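Local coordinates for guanine nucleotide exchange protein (PDB 1XSZ) that probably acts as a guanine nucleotide exchange factor for ADP-ribosylation factors, with a Sec7 domain and a C-terminal capping domain over its active site, at residues H4-I7 with E8-Q11; I44-F47 with F48-R52. All blocks are in the same frame, centred on the assembly; numbering follows the deposited sequence.

Contact 1 (H4-I7 with E8-Q11); sequences HPEI and EKAQ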
loop_
_atom_site.group_PDB
_atom_site.type_symbol
_atom_site.label_atom_id
_atom_site.label_comp_id
_atom_site.label_asym_id
_atom_site.label_seq_id
_atom_site.Cartn_x
_atom_site.Cartn_y
_atom_site.Cartn_z
ATOM N N HIS A 4 -22.293 -12.344 -12.894
ATOM C CA HIS A 4 -23.011 -13.556 -13.266
ATOM C C HIS A 4 -24.349 -13.526 -12.532
ATOM O O HIS A 4 -24.440 -13.013 -11.415
ATOM C CB HIS A 4 -22.199 -14.786 -12.850
ATOM C CG HIS A 4 -22.796 -16.086 -13.289
ATOM N ND1 HIS A 4 -23.954 -16.598 -12.745
ATOM C CD2 HIS A 4 -22.390 -16.983 -14.221
ATOM C CE1 HIS A 4 -24.236 -17.753 -13.321
ATOM N NE2 HIS A 4 -23.302 -18.009 -14.220
ATOM N N PRO A 5 -25.411 -14.060 -13.156
ATOM C CA PRO A 5 -26.737 -14.076 -12.534
ATOM C C PRO A 5 -26.762 -14.596 -11.098
ATOM O O PRO A 5 -27.447 -14.037 -10.244
ATOM C CB PRO A 5 -27.541 -14.959 -13.480
ATOM C CG PRO A 5 -26.954 -14.613 -14.809
ATOM C CD PRO A 5 -25.468 -14.625 -14.517
ATOM N N GLU A 6 -26.014 -15.663 -10.835
ATOM C CA GLU A 6 -25.976 -16.247 -9.500
ATOM C C GLU A 6 -25.312 -15.324 -8.486
ATOM O O GLU A 6 -25.619 -15.382 -7.299
ATOM C CB GLU A 6 -25.263 -17.599 -9.536
ATOM C CG GLU A 6 -26.009 -18.647 -10.352
ATOM C CD GLU A 6 -27.373 -18.987 -9.770
ATOM O OE1 GLU A 6 -28.164 -19.658 -10.469
ATOM O OE2 GLU A 6 -27.653 -18.596 -8.617
ATOM N N ILE A 7 -24.404 -14.473 -8.955
ATOM C CA ILE A 7 -23.732 -13.529 -8.070
ATOM C C ILE A 7 -24.688 -12.368 -7.809
ATOM O O ILE A 7 -24.849 -11.925 -6.671
ATOM C CB ILE A 7 -22.424 -12.991 -8.702
ATOM C CG1 ILE A 7 -21.381 -14.110 -8.781
ATOM C CG2 ILE A 7 -21.885 -11.825 -7.883
ATOM C CD1 ILE A 7 -20.877 -14.596 -7.432
ATOM N N GLU A 8 -25.333 -11.891 -8.869
ATOM C CA GLU A 8 -26.280 -10.790 -8.752
ATOM C C GLU A 8 -27.392 -11.177 -7.775
ATOM O O GLU A 8 -27.827 -10.362 -6.963
ATOM C CB GLU A 8 -26.878 -10.459 -10.121
ATOM C CG GLU A 8 -27.630 -9.134 -10.172
ATOM C CD GLU A 8 -26.705 -7.929 -10.179
ATOM O OE1 GLU A 8 -27.210 -6.790 -10.092
ATOM O OE2 GLU A 8 -25.473 -8.117 -10.278
ATOM N N LYS A 9 -27.844 -12.427 -7.857
ATOM C CA LYS A 9 -28.900 -12.921 -6.976
ATOM C C LYS A 9 -28.525 -12.798 -5.505
ATOM O O LYS A 9 -29.365 -12.463 -4.667
ATOM C CB LYS A 9 -29.212 -14.393 -7.276
ATOM C CG LYS A 9 -29.908 -14.635 -8.597
ATOM C CD LYS A 9 -30.234 -16.106 -8.818
ATOM C CE LYS A 9 -30.947 -16.311 -10.150
ATOM N NZ LYS A 9 -31.289 -17.739 -10.405
ATOM N N ALA A 10 -27.261 -13.073 -5.198
ATOM C CA ALA A 10 -26.771 -13.023 -3.824
ATOM C C ALA A 10 -25.972 -11.768 -3.494
ATOM O O ALA A 10 -25.204 -11.759 -2.530
ATOM C CB ALA A 10 -25.920 -14.257 -3.546
ATOM N N GLN A 11 -26.159 -10.705 -4.270
ATOM C CA GLN A 11 -25.407 -9.477 -4.035
ATOM C C GLN A 11 -25.521 -8.903 -2.625
ATOM O O GLN A 11 -24.525 -8.453 -2.063
ATOM C CB GLN A 11 -25.786 -8.406 -5.062
ATOM C CG GLN A 11 -27.260 -8.045 -5.110
ATOM C CD GLN A 11 -27.564 -7.065 -6.225
ATOM O OE1 GLN A 11 -27.221 -5.886 -6.146
ATOM N NE2 GLN A 11 -28.196 -7.555 -7.284
#
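H4 O receives E8 N at 2.9 Å, an alpha-helical i to i+4 bond, and also takes I7 N, so one oxygen ties off two amides of the first turn of helix 5-9. H4 is the N-cap of this short helix. Its ring caps as well: ND1 accepts E6 N at 3.0 Å in the plane of the imidazole, while P5 CD rests over one ring face. A chi1 near 180° (-175°) turns the ring so that its ND1 edge meets E6 N.

The close-packed side belongs to I7, the buried residue here. Its side chain leaves the backbone away from E8-Q11, and its branches pack against I29 and I32 of helix 22-35 and E43 and F47 of helix 40-50. The side of the exposed K9 is looser. E6, which also rests on I32 and Y36, runs beside the lysine, bent at chi2 where K9 is fully extended beyond CG. The salt bridge between E6 OE1 and K9 NZ is long, 3.7 Å. K9 CD lies 3.6 Å from E6 OE2. K9 N still bonds to P5 O at 2.9 Å.

At the far end the helix gives way to the next: A10 N makes a weak bond to I7 O (3.1 Å), and A10 is the N-cap of helix 11-20. E8 O takes both Q11 N and, at 2.8 Å, Q11 NE2, which arrive from opposite faces of the peptide plane. The chemistry is consistent with a turn held by backbone and capping bonds and by the buried I7, the long ion pair probably contributing little.

Contact 2 (I44-F47 with F48-R52); sequences IAEF and FHQQR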
loop_
_atom_site.group_PDB
_atom_site.type_symbol
_atom_site.label_atom_id
_atom_site.label_comp_id
_atom_site.label_asym_id
_atom_site.label_seq_id
_atom_site.Cartn_x
_atom_site.Cartn_y
_atom_site.Cartn_z
ATOM N N ILE A 44 -14.792 -11.636 -9.039
ATOM C CA ILE A 44 -14.537 -10.784 -7.884
ATOM C C ILE A 44 -14.280 -9.359 -8.385
ATOM O O ILE A 44 -14.840 -8.395 -7.865
ATOM C CB ILE A 44 -13.312 -11.279 -7.086
ATOM C CG1 ILE A 44 -13.620 -12.641 -6.456
ATOM C CG2 ILE A 44 -12.932 -10.255 -6.018
ATOM C CD1 ILE A 44 -12.408 -13.317 -5.844
ATOM N N ALA A 45 -13.445 -9.234 -9.411
ATOM C CA ALA A 45 -13.130 -7.926 -9.975
ATOM C C ALA A 45 -14.387 -7.233 -10.493
ATOM O O ALA A 45 -14.581 -6.040 -10.265
ATOM C CB ALA A 45 -12.107 -8.071 -11.098
ATOM N N GLU A 46 -15.242 -7.978 -11.183
ATOM C CA GLU A 46 -16.469 -7.399 -11.714
ATOM C C GLU A 46 -17.398 -6.947 -10.592
ATOM O O GLU A 46 -18.072 -5.928 -10.719
ATOM C CB GLU A 46 -17.185 -8.411 -12.615
ATOM C CG GLU A 46 -18.439 -7.877 -13.302
ATOM C CD GLU A 46 -18.154 -6.708 -14.228
ATOM O OE1 GLU A 46 -17.209 -6.804 -15.041
ATOM O OE2 GLU A 46 -18.884 -5.697 -14.156
ATOM N N PHE A 47 -17.425 -7.698 -9.493
ATOM C CA PHE A 47 -18.275 -7.342 -8.362
ATOM C C PHE A 47 -17.803 -6.019 -7.753
ATOM O O PHE A 47 -18.613 -5.177 -7.382
ATOM C CB PHE A 47 -18.243 -8.443 -7.294
ATOM C CG PHE A 47 -19.378 -8.362 -6.308
ATOM C CD1 PHE A 47 -20.658 -8.785 -6.665
ATOM C CD2 PHE A 47 -19.179 -7.840 -5.035
ATOM C CE1 PHE A 47 -21.721 -8.689 -5.766
ATOM C CE2 PHE A 47 -20.239 -7.740 -4.129
ATOM C CZ PHE A 47 -21.511 -8.165 -4.497
ATOM N N PHE A 48 -16.489 -5.845 -7.651
ATOM C CA PHE A 48 -15.925 -4.611 -7.104
ATOM C C PHE A 48 -16.380 -3.415 -7.945
ATOM O O PHE A 48 -16.738 -2.367 -7.408
ATOM C CB PHE A 48 -14.395 -4.674 -7.111
ATOM C CG PHE A 48 -13.800 -5.584 -6.065
ATOM C CD1 PHE A 48 -12.473 -5.983 -6.172
ATOM C CD2 PHE A 48 -14.538 -6.006 -4.961
ATOM C CE1 PHE A 48 -11.883 -6.786 -5.201
ATOM C CE2 PHE A 48 -13.955 -6.811 -3.981
ATOM C CZ PHE A 48 -12.626 -7.200 -4.102
ATOM N N HIS A 49 -16.347 -3.568 -9.266
ATOM C CA HIS A 49 -16.776 -2.496 -10.158
ATOM C C HIS A 49 -18.283 -2.263 -10.055
ATOM O O HIS A 49 -18.739 -1.133 -9.881
ATOM C CB HIS A 49 -16.419 -2.835 -11.610
ATOM C CG HIS A 49 -15.004 -2.517 -11.979
ATOM N ND1 HIS A 49 -14.168 -3.431 -12.584
ATOM C CD2 HIS A 49 -14.291 -1.372 -11.868
ATOM C CE1 HIS A 49 -13.003 -2.861 -12.833
ATOM N NE2 HIS A 49 -13.051 -1.611 -12.409
ATOM N N GLN A 50 -19.050 -3.342 -10.163
ATOM C CA GLN A 50 -20.507 -3.261 -10.108
ATOM C C GLN A 50 -21.078 -2.706 -8.812
ATOM O O GLN A 50 -22.028 -1.924 -8.832
ATOM C CB GLN A 50 -21.120 -4.643 -10.346
ATOM C CG GLN A 50 -21.113 -5.116 -11.787
ATOM C CD GLN A 50 -22.003 -4.272 -12.676
ATOM O OE1 GLN A 50 -23.074 -3.831 -12.259
ATOM N NE2 GLN A 50 -21.572 -4.054 -13.913
ATOM N N GLN A 51 -20.499 -3.106 -7.686
ATOM C CA GLN A 51 -21.008 -2.683 -6.386
ATOM C C GLN A 51 -20.157 -1.634 -5.682
ATOM O O GLN A 51 -20.192 -1.521 -4.457
ATOM C CB GLN A 51 -21.154 -3.912 -5.484
ATOM C CG GLN A 51 -21.965 -5.044 -6.110
ATOM C CD GLN A 51 -23.437 -4.708 -6.250
ATOM O OE1 GLN A 51 -24.177 -5.391 -6.961
ATOM N NE2 GLN A 51 -23.871 -3.660 -5.565
ATOM N N ARG A 52 -19.413 -0.850 -6.453
ATOM C CA ARG A 52 -18.543 0.168 -5.873
ATOM C C ARG A 52 -19.238 1.146 -4.924
ATOM O O ARG A 52 -18.614 1.658 -3.997
ATOM C CB ARG A 52 -17.832 0.943 -6.985
ATOM C CG ARG A 52 -18.760 1.685 -7.917
ATOM C CD ARG A 52 -17.974 2.379 -9.019
ATOM N NE ARG A 52 -18.839 3.183 -9.879
ATOM C CZ ARG A 52 -19.801 2.686 -10.651
ATOM N NH1 ARG A 52 -20.031 1.379 -10.679
ATOM N NH2 ARG A 52 -20.543 3.501 -11.388
#
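F47 O accepts Q51 N at 2.8 Å, and E46 O accepts Q50 N at the same length; these bonds finish the last turn of helix 40-50 in the helical Sec7 domain. Q51 is the first residue to leave helical geometry. Its side chain nevertheless stays on the helix: CG, anti to the carbonyl carbon (chi1 -52°), lies over one face of the F47 ring, 3.6 Å from the centroid, a CH-pi contact. The F47 ring is carried there by a CG anti to the backbone N, and it also packs on I14 and I15 of helix 11-20 and on I29 of helix 22-35.

One turn earlier I44 and F48 run alongside each other in the same direction. The CG2 branch of I44 sits over the F48 ring in a second CH-pi contact, 3.6 Å from CZ, and the pair faces I26 of helix 22-35. F78 of helix 69-80 flanks F48 and stacks on the ring of H49, whose ND1 is hydrogen-bonded to Q81.

On the other side of the helix from I44 and F48, E46 and Q50 form a polar pair. They cross obliquely, their carboxylate and amide planes 34° apart, and Q50 NE2 donates to E46 OE2 at 3.2 Å. The oxygen is met nearly along its C-O axis, with the acceptor in the amide plane, so this bond should limit rotation of the Q50 amide. Beyond the helix R52 folds back on the last turn: its NH1 donates to H49 O at 2.9 Å, the oxygen lying close to the guanidinium plane.

In the fold
From the N terminus the chain enters helix 5-9, where contact 1 closes a single turn and passes straight into helix 11-20. Helix 22-35 follows, and only then does helix 40-50 bring in contact 2, at its C-terminal end. The two are therefore in series, neither nested nor crossed, with centres about 12 Å apart. They meet directly: I7 CG2 packs 3.5 Å from F47 CD1, and the side chains of Q11 and Q51 touch. Helix 22-35 serves both, receiving I7 and A10 from contact 1 and I44, F47 and F48 from contact 2. Contact 2 continues inward to helix 69-80, whereas contact 1 remains near the surface.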